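Local coordinates for protein pyridine nucleotide-disulphide oxidoreductase dimerisation region (Escherichia coli BL21, PDB 6KYY) that is an FAD-dependent flavoprotein disulfide reductase, induced by hypochlorous acid and probably involved in resistance to reactive chlorine species, at residues I316-D319 with E320-E324; I372-A375 with R376-D380; T147-P150 with G151-D154; N411-K414 with M415-A419; T69-V72 with R73-R77. One frame throughout, in Å; residues are numbered along the deposited sequence.

Contact 1 of 5, residues I316-D319 with E320-E324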
loop_
_atom_site.group_PDB
_atom_site.type_symbol
_atom_site.label_atom_id
_atom_site.label_comp_id
_atom_site.label_asym_id
_atom_site.label_seq_id
_atom_site.Cartn_x
_atom_site.Cartn_y
_atom_site.Cartn_z
ATOM N N ILE B 316 -3.289 -22.639 -13.726
ATOM C CA ILE B 316 -3.859 -23.981 -13.812
ATOM C C ILE B 316 -3.438 -24.651 -15.114
ATOM O O ILE B 316 -2.902 -25.765 -15.114
ATOM C CB ILE B 316 -5.393 -23.931 -13.685
ATOM C CG1 ILE B 316 -5.819 -23.143 -12.445
ATOM C CG2 ILE B 316 -5.970 -25.339 -13.654
ATOM C CD1 ILE B 316 -5.207 -23.638 -11.166
ATOM N N VAL B 317 -3.668 -23.976 -16.242
ATOM C CA VAL B 317 -3.404 -24.596 -17.536
ATOM C C VAL B 317 -1.906 -24.702 -17.801
ATOM O O VAL B 317 -1.458 -25.638 -18.475
ATOM C CB VAL B 317 -4.134 -23.832 -18.659
ATOM C CG1 VAL B 317 -5.604 -23.660 -18.312
ATOM C CG2 VAL B 317 -3.482 -22.483 -18.919
ATOM N N ARG B 318 -1.106 -23.766 -17.282
ATOM C CA ARG B 318 0.340 -23.880 -17.443
ATOM C C ARG B 318 0.892 -25.053 -16.647
ATOM O O ARG B 318 1.901 -25.650 -17.040
ATOM C CB ARG B 318 1.030 -22.581 -17.024
ATOM C CG ARG B 318 2.502 -22.504 -17.402
ATOM C CD ARG B 318 3.400 -22.688 -16.185
ATOM N NE ARG B 318 4.758 -23.083 -16.554
ATOM C CZ ARG B 318 5.389 -24.142 -16.057
ATOM N NH1 ARG B 318 6.623 -24.427 -16.450
ATOM N NH2 ARG B 318 4.785 -24.920 -15.168
ATOM N N ASP B 319 0.243 -25.401 -15.534
ATOM C CA ASP B 319 0.663 -26.554 -14.750
ATOM C C ASP B 319 0.287 -27.872 -15.414
ATOM O O ASP B 319 0.835 -28.915 -15.045
ATOM C CB ASP B 319 0.056 -26.484 -13.349
ATOM C CG ASP B 319 0.839 -27.294 -12.335
ATOM O OD1 ASP B 319 2.056 -27.485 -12.535
ATOM O OD2 ASP B 319 0.237 -27.736 -11.336
ATOM N N GLU B 320 -0.634 -27.855 -16.375
ATOM C CA GLU B 320 -1.007 -29.076 -17.075
ATOM C C GLU B 320 -0.201 -29.279 -18.353
ATOM O O GLU B 320 0.219 -30.403 -18.647
ATOM C CB GLU B 320 -2.502 -29.064 -17.406
ATOM C CG GLU B 320 -2.991 -30.341 -18.071
ATOM C CD GLU B 320 -4.500 -30.455 -18.087
ATOM O OE1 GLU B 320 -5.052 -31.170 -17.226
ATOM O OE2 GLU B 320 -5.133 -29.834 -18.966
ATOM N N LEU B 321 0.029 -28.209 -19.115
ATOM C CA LEU B 321 0.722 -28.339 -20.391
ATOM C C LEU B 321 2.234 -28.431 -20.229
ATOM O O LEU B 321 2.901 -29.062 -21.056
ATOM C CB LEU B 321 0.376 -27.159 -21.300
ATOM C CG LEU B 321 -1.103 -26.817 -21.471
ATOM C CD1 LEU B 321 -1.265 -25.593 -22.358
ATOM C CD2 LEU B 321 -1.866 -28.002 -22.040
ATOM N N LEU B 322 2.793 -27.819 -19.186
ATOM C CA LEU B 322 4.239 -27.718 -19.044
ATOM C C LEU B 322 4.787 -28.511 -17.861
ATOM O O LEU B 322 5.970 -28.368 -17.529
ATOM C CB LEU B 322 4.651 -26.247 -18.948
ATOM C CG LEU B 322 4.396 -25.444 -20.228
ATOM C CD1 LEU B 322 5.162 -24.129 -20.223
ATOM C CD2 LEU B 322 4.746 -26.262 -21.465
ATOM N N GLY B 323 3.972 -29.337 -17.219
ATOM C CA GLY B 323 4.468 -30.344 -16.301
ATOM C C GLY B 323 4.119 -30.053 -14.850
ATOM O O GLY B 323 3.464 -29.065 -14.516
ATOM N N GLU B 324 4.601 -30.960 -13.991
ATOM C CA GLU B 324 4.345 -30.964 -12.546
ATOM C C GLU B 324 2.891 -31.319 -12.238
ATOM O O GLU B 324 2.277 -30.763 -11.327
ATOM C CB GLU B 324 4.733 -29.637 -11.885
ATOM C CG GLU B 324 5.163 -29.776 -10.426
ATOM C CD GLU B 324 4.063 -29.400 -9.450
ATOM O OE1 GLU B 324 4.042 -29.958 -8.332
ATOM O OE2 GLU B 324 3.218 -28.549 -9.801
#
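L322 lies over the guanidinium group of R318 where helix 307-321 runs out, one turn further along the chain. The helix packs against helix 20-31 of the FAD-binding Rossmann-type domain, where T28 touches both R318 and L322 and where L25 and L29 meet V317 and L321. Followed outward, L322 starts with CB, which is 3.4 Å from R318 O. The same CB lies 3.6 Å above the plane of the guanidinium, over its centre, so the flat group carries an aliphatic carbon on that face. CG then passes R318 O at 4.1 Å, and CD1 ends 3.8 Å from R318 NE. The two side chains meet nearly at right angles. R318 reaches this place because its chain leaves beside the carbonyl carbon, with CG anti to the backbone N, and then bends at chi2 (-106°).

The backbone unwinds at the same point. L321 N gives V317 O a fairly straight bond of 3.0 Å, while E320 N approaches that oxygen from the same face of its plane, well above it. L322 N still bonds to R318 O, although L322 has already left helical angles, and G323 follows with a positive phi. The turned chain brings E324 back beside D319, which also touches R327. Like charges are thus placed close together, and if both acids are ionised they probably repel. Their carboxylate planes are 23° apart, and D319 OD1 lies 3.2 Å from E324 OE2.

Contact 2 of 5, residues I372-A375 with R376-D380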
loop_
_atom_site.group_PDB
_atom_site.type_symbol
_atom_site.label_atom_id
_atom_site.label_comp_id
_atom_site.label_asym_id
_atom_site.label_seq_id
_atom_site.Cartn_x
_atom_site.Cartn_y
_atom_site.Cartn_z
ATOM N N ILE B 372 -5.833 5.789 13.153
ATOM C CA ILE B 372 -4.638 5.370 12.426
ATOM C C ILE B 372 -3.852 6.628 12.063
ATOM O O ILE B 372 -4.277 7.369 11.162
ATOM C CB ILE B 372 -4.991 4.555 11.176
ATOM C CG1 ILE B 372 -5.942 3.411 11.537
ATOM C CG2 ILE B 372 -3.728 4.014 10.521
ATOM C CD1 ILE B 372 -6.276 2.507 10.372
ATOM N N PRO B 373 -2.719 6.904 12.716
ATOM C CA PRO B 373 -2.013 8.169 12.458
ATOM C C PRO B 373 -1.566 8.347 11.018
ATOM O O PRO B 373 -1.463 9.489 10.553
ATOM C CB PRO B 373 -0.814 8.097 13.415
ATOM C CG PRO B 373 -1.253 7.166 14.499
ATOM C CD PRO B 373 -2.099 6.136 13.809
ATOM N N ARG B 374 -1.299 7.259 10.293
ATOM C CA ARG B 374 -0.889 7.394 8.899
ATOM C C ARG B 374 -2.039 7.871 8.019
ATOM O O ARG B 374 -1.808 8.545 7.009
ATOM C CB ARG B 374 -0.331 6.068 8.384
ATOM C CG ARG B 374 0.093 6.096 6.927
ATOM C CD ARG B 374 1.505 6.644 6.763
ATOM N NE ARG B 374 1.687 7.384 5.514
ATOM C CZ ARG B 374 1.614 6.847 4.299
ATOM N NH1 ARG B 374 1.796 7.606 3.229
ATOM N NH2 ARG B 374 1.360 5.555 4.148
ATOM N N ALA B 375 -3.280 7.536 8.381
ATOM C CA ALA B 375 -4.424 8.065 7.649
ATOM C C ALA B 375 -4.533 9.575 7.805
ATOM O O ALA B 375 -4.966 10.264 6.875
ATOM C CB ALA B 375 -5.709 7.387 8.115
ATOM N N ARG B 376 -4.151 10.105 8.968
ATOM C CA ARG B 376 -4.085 11.553 9.134
ATOM C C ARG B 376 -2.915 12.148 8.363
ATOM O O ARG B 376 -3.005 13.281 7.877
ATOM C CB ARG B 376 -3.979 11.909 10.614
ATOM C CG ARG B 376 -4.935 12.999 11.055
ATOM C CD ARG B 376 -5.103 12.993 12.561
ATOM N NE ARG B 376 -6.196 12.122 12.982
ATOM C CZ ARG B 376 -7.475 12.482 12.990
ATOM N NH1 ARG B 376 -7.827 13.701 12.604
ATOM N NH2 ARG B 376 -8.403 11.624 13.391
ATOM N N VAL B 377 -1.814 11.403 8.246
ATOM C CA VAL B 377 -0.668 11.852 7.466
ATOM C C VAL B 377 -1.041 12.050 6.000
ATOM O O VAL B 377 -0.412 12.853 5.302
ATOM C CB VAL B 377 0.494 10.844 7.638
ATOM C CG1 VAL B 377 1.638 11.134 6.680
ATOM C CG2 VAL B 377 0.997 10.858 9.075
ATOM N N MET B 378 -2.079 11.365 5.523
ATOM C CA MET B 378 -2.487 11.429 4.126
ATOM C C MET B 378 -3.770 12.226 3.914
ATOM O O MET B 378 -4.314 12.217 2.804
ATOM C CB MET B 378 -2.647 10.016 3.563
ATOM C CG MET B 378 -1.395 9.168 3.686
ATOM S SD MET B 378 -1.366 7.796 2.520
ATOM C CE MET B 378 -2.096 6.500 3.514
ATOM N N ASN B 379 -4.270 12.907 4.949
ATOM C CA ASN B 379 -5.473 13.743 4.853
ATOM C C ASN B 379 -6.686 12.945 4.371
ATOM O O ASN B 379 -7.422 13.379 3.484
ATOM C CB ASN B 379 -5.233 14.959 3.951
ATOM C CG ASN B 379 -6.279 16.047 4.141
ATOM O OD1 ASN B 379 -7.105 15.975 5.050
ATOM N ND2 ASN B 379 -6.246 17.059 3.282
ATOM N N ASP B 380 -6.903 11.758 4.961
ATOM C CA ASP B 380 -8.094 10.954 4.644
ATOM C C ASP B 380 -8.311 9.970 5.798
ATOM O O ASP B 380 -7.990 8.781 5.723
ATOM C CB ASP B 380 -7.979 10.226 3.305
ATOM C CG ASP B 380 -9.340 9.850 2.732
ATOM O OD1 ASP B 380 -9.424 9.433 1.554
ATOM O OD2 ASP B 380 -10.336 9.977 3.471
#
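R374 and M378 make the close part of this turn. The thioether crosses one face of the guanidinium, with M378 SD 3.2 Å above its plane and offset toward the rim, while M378 CE comes to 3.6 Å from R374 NH2. At the edge of the same group, near its plane, V377 CG1 lies 3.9 Å from R374 NE. The arginine folds over to its neighbours through bends at chi2 (84°) and chi3, and its other contacts include P434 and M436. R374 NH2 also makes a long, weak ion pair with E408 of the second subunit.

Helix 373-377 ends here in a Schellman motif, with N379 as the C' residue at positive phi. D380 N returns to A375 O at 3.1 Å, and N379 N to R376 O at 3.2 Å. The helix belongs to the dimerisation domain, and P373 lies about 6 Å, side chain to side chain, from H433, the probable proton acceptor.

Away from the R374-M378 pair the two segments touch less. R376 leads off to bond with A370 O and makes a cation-pi contact with F84 of the second subunit, while N379 stands exposed beside R77 of that subunit.

Contact 3 of 5, residues T147-P150 with G151-D154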
loop_
_atom_site.group_PDB
_atom_site.type_symbol
_atom_site.label_atom_id
_atom_site.label_comp_id
_atom_site.label_asym_id
_atom_site.label_seq_id
_atom_site.Cartn_x
_atom_site.Cartn_y
_atom_site.Cartn_z
ATOM N N THR B 147 -31.185 1.665 -25.761
ATOM C CA THR B 147 -30.248 1.534 -26.871
ATOM C C THR B 147 -30.205 2.791 -27.732
ATOM O O THR B 147 -29.144 3.137 -28.267
ATOM C CB THR B 147 -30.623 0.317 -27.724
ATOM O OG1 THR B 147 -30.506 -0.875 -26.935
ATOM C CG2 THR B 147 -29.716 0.196 -28.944
ATOM N N THR B 148 -31.327 3.498 -27.855
ATOM C CA THR B 148 -31.433 4.615 -28.787
ATOM C C THR B 148 -31.126 5.966 -28.155
ATOM O O THR B 148 -30.715 6.890 -28.866
ATOM C CB THR B 148 -32.837 4.657 -29.395
ATOM O OG1 THR B 148 -33.694 5.453 -28.565
ATOM C CG2 THR B 148 -33.414 3.251 -29.506
ATOM N N THR B 149 -31.313 6.106 -26.849
ATOM C CA THR B 149 -31.179 7.410 -26.204
ATOM C C THR B 149 -29.709 7.824 -26.146
ATOM O O THR B 149 -28.872 7.050 -25.668
ATOM C CB THR B 149 -31.790 7.362 -24.805
ATOM O OG1 THR B 149 -33.113 6.812 -24.884
ATOM C CG2 THR B 149 -31.874 8.746 -24.203
ATOM N N PRO B 150 -29.360 9.031 -26.608
ATOM C CA PRO B 150 -27.935 9.353 -26.808
ATOM C C PRO B 150 -27.141 9.535 -25.525
ATOM O O PRO B 150 -25.956 9.184 -25.499
ATOM C CB PRO B 150 -27.984 10.653 -27.623
ATOM C CG PRO B 150 -29.310 11.257 -27.300
ATOM C CD PRO B 150 -30.246 10.099 -27.102
ATOM N N GLY B 151 -27.738 10.080 -24.468
ATOM C CA GLY B 151 -26.978 10.381 -23.271
ATOM C C GLY B 151 -26.627 9.209 -22.382
ATOM O O GLY B 151 -26.014 9.410 -21.330
ATOM N N VAL B 152 -26.990 7.990 -22.768
ATOM C CA VAL B 152 -26.737 6.796 -21.969
ATOM C C VAL B 152 -25.402 6.193 -22.384
ATOM O O VAL B 152 -25.058 6.174 -23.571
ATOM C CB VAL B 152 -27.887 5.785 -22.131
ATOM C CG1 VAL B 152 -27.685 4.583 -21.224
ATOM C CG2 VAL B 152 -29.225 6.456 -21.847
ATOM N N TYR B 153 -24.643 5.693 -21.409
ATOM C CA TYR B 153 -23.313 5.165 -21.671
ATOM C C TYR B 153 -23.102 3.849 -20.941
ATOM O O TYR B 153 -23.711 3.585 -19.900
ATOM C CB TYR B 153 -22.216 6.153 -21.246
ATOM C CG TYR B 153 -22.267 7.480 -21.962
ATOM C CD1 TYR B 153 -21.702 7.632 -23.222
ATOM C CD2 TYR B 153 -22.868 8.586 -21.376
ATOM C CE1 TYR B 153 -21.743 8.844 -23.881
ATOM C CE2 TYR B 153 -22.913 9.801 -22.026
ATOM C CZ TYR B 153 -22.350 9.924 -23.279
ATOM O OH TYR B 153 -22.393 11.135 -23.930
ATOM N N ASP B 154 -22.217 3.033 -21.503
ATOM C CA ASP B 154 -21.673 1.863 -20.837
ATOM C C ASP B 154 -20.458 2.279 -20.009
ATOM O O ASP B 154 -20.063 3.449 -19.990
ATOM C CB ASP B 154 -21.292 0.802 -21.866
ATOM C CG ASP B 154 -20.395 1.356 -22.954
ATOM O OD1 ASP B 154 -19.794 0.555 -23.700
ATOM O OD2 ASP B 154 -20.328 2.597 -23.088
#
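A type I beta turn runs from T149 to V152, with P150 and G151 at its corners; T149 O and V152 N remain 3.6 Å apart across it, and no clear hydrogen bond closes it. The turn delivers the chain into strand 152-153, an outer strand of the five-stranded parallel sheet that forms the second Rossmann-type domain, probably the one for the pyridine nucleotide. G151 and Y153 pair through their backbones with L253, and Y153 also with I255, on the neighbouring strand 252-255.

Across the turn the side chains of T149 and V152 meet through carbon alone. V152 CG2 approaches T149 CB at 4.0 Å and T149 O at 3.9 Å. This branch lies beside the backbone N of V152, because CG1 takes the place anti to it (chi1 -176°). V152 also packs on I232, L253 and I255, continuing the apolar contact into the neighbouring strands. The hydroxyl of T149 has a different task: OG1 bonds to G145 O and, more weakly, to I232 O, which ties the incoming loop to itself and to strand 231-234. P150 fits its corner with a phi of -71°, a value its ring readily accepts, and its side chain rests on H234. On the exit side D154 caps the following helix 155-158 through OD2 and G157 N. Y153 starts away from the turn, but its ring folds back (chi1 -61°) until P150 O stands 4.3 Å from Y153 CZ, at a slant to the ring.

Contact 4 of 5, residues N411-K414 with M415-A419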
loop_
_atom_site.group_PDB
_atom_site.type_symbol
_atom_site.label_atom_id
_atom_site.label_comp_id
_atom_site.label_asym_id
_atom_site.label_seq_id
_atom_site.Cartn_x
_atom_site.Cartn_y
_atom_site.Cartn_z
ATOM N N ASN B 411 -3.699 -7.881 1.349
ATOM C CA ASN B 411 -2.878 -9.032 1.005
ATOM C C ASN B 411 -2.090 -9.550 2.202
ATOM O O ASN B 411 -1.693 -10.720 2.206
ATOM C CB ASN B 411 -1.926 -8.678 -0.140
ATOM C CG ASN B 411 -2.656 -8.157 -1.365
ATOM O OD1 ASN B 411 -3.396 -8.889 -2.022
ATOM N ND2 ASN B 411 -2.445 -6.884 -1.682
ATOM N N ILE B 412 -1.852 -8.708 3.211
ATOM C CA ILE B 412 -1.216 -9.181 4.438
ATOM C C ILE B 412 -2.180 -10.054 5.231
ATOM O O ILE B 412 -1.797 -11.101 5.765
ATOM C CB ILE B 412 -0.716 -7.995 5.283
ATOM C CG1 ILE B 412 0.319 -7.176 4.512
ATOM C CG2 ILE B 412 -0.129 -8.485 6.597
ATOM C CD1 ILE B 412 0.986 -6.101 5.340
ATOM N N VAL B 413 -3.444 -9.633 5.326
ATOM C CA VAL B 413 -4.438 -10.411 6.058
ATOM C C VAL B 413 -4.686 -11.747 5.368
ATOM O O VAL B 413 -4.799 -12.788 6.025
ATOM C CB VAL B 413 -5.737 -9.601 6.209
ATOM C CG1 VAL B 413 -6.799 -10.422 6.923
ATOM C CG2 VAL B 413 -5.467 -8.302 6.954
ATOM N N LYS B 414 -4.770 -11.738 4.035
ATOM C CA LYS B 414 -4.963 -12.981 3.294
ATOM C C LYS B 414 -3.786 -13.927 3.474
ATOM O O LYS B 414 -3.951 -15.150 3.394
ATOM C CB LYS B 414 -5.178 -12.673 1.812
ATOM C CG LYS B 414 -5.575 -13.875 0.975
ATOM C CD LYS B 414 -4.593 -14.104 -0.159
ATOM C CE LYS B 414 -5.227 -14.927 -1.262
ATOM N NZ LYS B 414 -5.963 -16.095 -0.709
ATOM N N MET B 415 -2.596 -13.380 3.726
ATOM C CA MET B 415 -1.400 -14.201 3.882
ATOM C C MET B 415 -1.553 -15.189 5.033
ATOM O O MET B 415 -1.493 -16.409 4.837
ATOM C CB MET B 415 -0.185 -13.301 4.100
ATOM C CG MET B 415 0.545 -12.910 2.835
ATOM S SD MET B 415 1.635 -14.217 2.250
ATOM C CE MET B 415 1.527 -13.957 0.484
ATOM N N VAL B 416 -1.755 -14.679 6.251
ATOM C CA VAL B 416 -1.805 -15.550 7.417
ATOM C C VAL B 416 -3.083 -16.379 7.460
ATOM O O VAL B 416 -3.118 -17.418 8.131
ATOM C CB VAL B 416 -1.641 -14.732 8.712
ATOM C CG1 VAL B 416 -0.478 -13.767 8.584
ATOM C CG2 VAL B 416 -2.915 -13.980 9.038
ATOM N N MET B 417 -4.140 -15.956 6.762
ATOM C CA MET B 417 -5.348 -16.774 6.705
ATOM C C MET B 417 -5.127 -18.012 5.846
ATOM O O MET B 417 -5.617 -19.099 6.176
ATOM C CB MET B 417 -6.523 -15.949 6.178
ATOM C CG MET B 417 -7.111 -15.005 7.213
ATOM S SD MET B 417 -8.764 -14.378 6.852
ATOM C CE MET B 417 -9.060 -15.062 5.228
ATOM N N ASP B 418 -4.388 -17.869 4.743
ATOM C CA ASP B 418 -4.060 -19.026 3.919
ATOM C C ASP B 418 -3.124 -19.978 4.652
ATOM O O ASP B 418 -3.276 -21.202 4.561
ATOM C CB ASP B 418 -3.436 -18.571 2.600
ATOM C CG ASP B 418 -4.460 -18.018 1.628
ATOM O OD1 ASP B 418 -4.056 -17.343 0.657
ATOM O OD2 ASP B 418 -5.669 -18.259 1.834
ATOM N N ALA B 419 -2.154 -19.436 5.388
ATOM C CA ALA B 419 -1.189 -20.244 6.121
ATOM C C ALA B 419 -1.726 -20.764 7.449
ATOM O O ALA B 419 -0.979 -21.418 8.185
ATOM C CB ALA B 419 0.092 -19.441 6.363
#
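The last turns of helix 406-418, a helix of the dimerisation domain at the subunit interface, carry an i to i+4 salt bridge between K414 and D418. K414 NZ meets D418 OD1 at 2.7 Å, on the syn lone pair, the side facing the other carboxylate oxygen. The lysine chain leaves with CG anti to the backbone N (chi1 -172°), then bends at chi2 and again at chi4, which carries its tip obliquely across the aspartate, with K414 CE 3.3 Å from D418 OD1. Beneath the ion pair, D418 N gives K414 O a helical bond of 3.1 Å.

On another face V413 CG1 and M417 SD make a loose apolar contact at 4.4 Å, and both residues pack on M396 and V348 of the domain's sheet. The helix is kinked at 411 and 412, and M415 N splits weakly between N411 O and I412 O. I412 packs on its own counterpart in the second subunit.

N334 completes the polar cluster, its backbone O accepting from K414 NZ and its ND2 donating to D418 OD2. With the ammonium and both carboxylate oxygens thus partnered, the buried lysine is probably held in its charged form and the helix end tied to the 334 loop.

Contact 5 of 5, residues T69-V72 with R73-R77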
loop_
_atom_site.group_PDB
_atom_site.type_symbol
_atom_site.label_atom_id
_atom_site.label_comp_id
_atom_site.label_asym_id
_atom_site.label_seq_id
_atom_site.Cartn_x
_atom_site.Cartn_y
_atom_site.Cartn_z
ATOM N N THR B 69 -8.174 17.007 -9.797
ATOM C CA THR B 69 -7.621 17.453 -11.065
ATOM C C THR B 69 -8.738 17.654 -12.085
ATOM O O THR B 69 -9.775 16.986 -12.038
ATOM C CB THR B 69 -6.599 16.428 -11.576
ATOM O OG1 THR B 69 -5.503 16.354 -10.658
ATOM C CG2 THR B 69 -6.063 16.798 -12.955
ATOM N N ASP B 70 -8.530 18.612 -12.992
ATOM C CA ASP B 70 -9.453 18.832 -14.097
ATOM C C ASP B 70 -9.749 17.522 -14.816
ATOM O O ASP B 70 -8.863 16.687 -15.014
ATOM C CB ASP B 70 -8.867 19.853 -15.077
ATOM C CG ASP B 70 -9.729 20.042 -16.312
ATOM O OD1 ASP B 70 -9.218 19.828 -17.432
ATOM O OD2 ASP B 70 -10.915 20.405 -16.163
ATOM N N PHE B 71 -11.016 17.345 -15.201
ATOM C CA PHE B 71 -11.450 16.069 -15.762
ATOM C C PHE B 71 -10.797 15.795 -17.112
ATOM O O PHE B 71 -10.375 14.664 -17.382
ATOM C CB PHE B 71 -12.973 16.047 -15.889
ATOM C CG PHE B 71 -13.509 14.824 -16.578
ATOM C CD1 PHE B 71 -13.572 13.609 -15.913
ATOM C CD2 PHE B 71 -13.955 14.889 -17.887
ATOM C CE1 PHE B 71 -14.067 12.484 -16.543
ATOM C CE2 PHE B 71 -14.451 13.767 -18.522
ATOM C CZ PHE B 71 -14.508 12.563 -17.848
ATOM N N VAL B 72 -10.704 16.812 -17.971
ATOM C CA VAL B 72 -10.150 16.600 -19.306
ATOM C C VAL B 72 -8.665 16.269 -19.228
ATOM O O VAL B 72 -8.164 15.429 -19.986
ATOM C CB VAL B 72 -10.413 17.828 -20.197
ATOM C CG1 VAL B 72 -10.059 17.516 -21.644
ATOM C CG2 VAL B 72 -11.865 18.262 -20.081
ATOM N N ARG B 73 -7.937 16.919 -18.316
ATOM C CA ARG B 73 -6.526 16.595 -18.134
ATOM C C ARG B 73 -6.349 15.153 -17.677
ATOM O O ARG B 73 -5.419 14.464 -18.113
ATOM C CB ARG B 73 -5.888 17.555 -17.128
ATOM C CG ARG B 73 -5.945 19.016 -17.536
ATOM C CD ARG B 73 -4.605 19.496 -18.073
ATOM N NE ARG B 73 -4.300 20.861 -17.647
ATOM C CZ ARG B 73 -4.853 21.951 -18.170
ATOM N NH1 ARG B 73 -4.512 23.150 -17.717
ATOM N NH2 ARG B 73 -5.745 21.845 -19.145
ATOM N N ALA B 74 -7.239 14.676 -16.803
ATOM C CA ALA B 74 -7.159 13.295 -16.341
ATOM C C ALA B 74 -7.501 12.319 -17.460
ATOM O O ALA B 74 -6.886 11.250 -17.568
ATOM C CB ALA B 74 -8.082 13.086 -15.142
ATOM N N ILE B 75 -8.482 12.663 -18.297
ATOM C CA ILE B 75 -8.779 11.845 -19.470
ATOM C C ILE B 75 -7.589 11.840 -20.420
ATOM O O ILE B 75 -7.281 10.822 -21.053
ATOM C CB ILE B 75 -10.061 12.345 -20.163
ATOM C CG1 ILE B 75 -11.265 12.186 -19.233
ATOM C CG2 ILE B 75 -10.300 11.598 -21.467
ATOM C CD1 ILE B 75 -11.704 10.751 -19.042
ATOM N N GLN B 76 -6.894 12.976 -20.524
ATOM C CA GLN B 76 -5.692 13.039 -21.349
ATOM C C GLN B 76 -4.605 12.119 -20.808
ATOM O O GLN B 76 -3.961 11.390 -21.571
ATOM C CB GLN B 76 -5.188 14.480 -21.430
ATOM C CG GLN B 76 -3.964 14.666 -22.312
ATOM C CD GLN B 76 -4.258 14.425 -23.781
ATOM O OE1 GLN B 76 -5.410 14.479 -24.214
ATOM N NE2 GLN B 76 -3.214 14.159 -24.557
ATOM N N ARG B 77 -4.386 12.138 -19.489
ATOM C CA ARG B 77 -3.404 11.236 -18.897
ATOM C C ARG B 77 -3.883 9.793 -18.952
ATOM O O ARG B 77 -3.077 8.872 -19.135
ATOM C CB ARG B 77 -3.108 11.646 -17.455
ATOM C CG ARG B 77 -1.895 10.950 -16.858
ATOM C CD ARG B 77 -1.614 11.424 -15.441
ATOM N NE ARG B 77 -2.315 10.622 -14.441
ATOM C CZ ARG B 77 -1.885 9.450 -13.986
ATOM N NH1 ARG B 77 -0.753 8.931 -14.441
ATOM N NH2 ARG B 77 -2.588 8.793 -13.073
#
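F71 presents one ring face to I75, one helical turn on. I75 CG1 sits over the ring, 3.7 Å from its centroid and 19° off the normal, a CH-pi contact displaced toward the rim. I75 CD1 extends the overlap, coming to 3.5 Å from F71 CZ. The ring is swung into this place by a chi1 of 175°, which sets CG beside the carbonyl carbon and lets the far end of the phenyl reach along the helix. F187 meets the F71 ring edge-to-face; F71 is buried, and I75 is partly covered by L61 of helix 55-65.

The other flank is polar and solvent-exposed at D70 and R73. D70 extends its carboxylate so that OD1 accepts from R73 N at 3.3 Å, and the donor comes from above the carboxylate plane, 46° out of it. The same oxygen lies 3.4 Å from R73 CG. The guanidinium of R73 stays further off, with R73 NH2 4.4 Å from D70 OD1; the oxygen is far out of the guanidinium plane, and the attraction is electrostatic rather than a hydrogen bond. T69 CG2 adds a light touch on R73 CB.

Regular bonds then take over. A74 N reaches D70 O, I75 N reaches F71 O at 2.9 Å, and Q76 N reaches V72 O. A side-chain oxygen of D70 thus receives an amide of the first turn, as expected of an aspartate N-cap, here beginning helix 71-94, whose later residues N87 and H91 bind a copper ion.

Contacts 1, 2, 4 and 5 are turns of four different helices, whereas contact 3 is a beta turn at the surface. Contact 5 starts its helix with an aspartate cap; contacts 1, 2 and 4 lie at the C-terminal ends of theirs, contact 2 in a Schellman motif. Contact 4 is the most buried and has the one salt bridge made between its two segments; contacts 1, 2 and 5 are partly buried. Contact 1 brings like charges together, and contact 3 has only a light apolar touch. Contacts 2 and 4 both belong to the dimerisation domain and touch the second subunit, their centres about 24 Å apart. Contact 5 reaches that subunit through R77, bonded to the backbone oxygens of R376 and V377 in the second subunit's copy of contact 2.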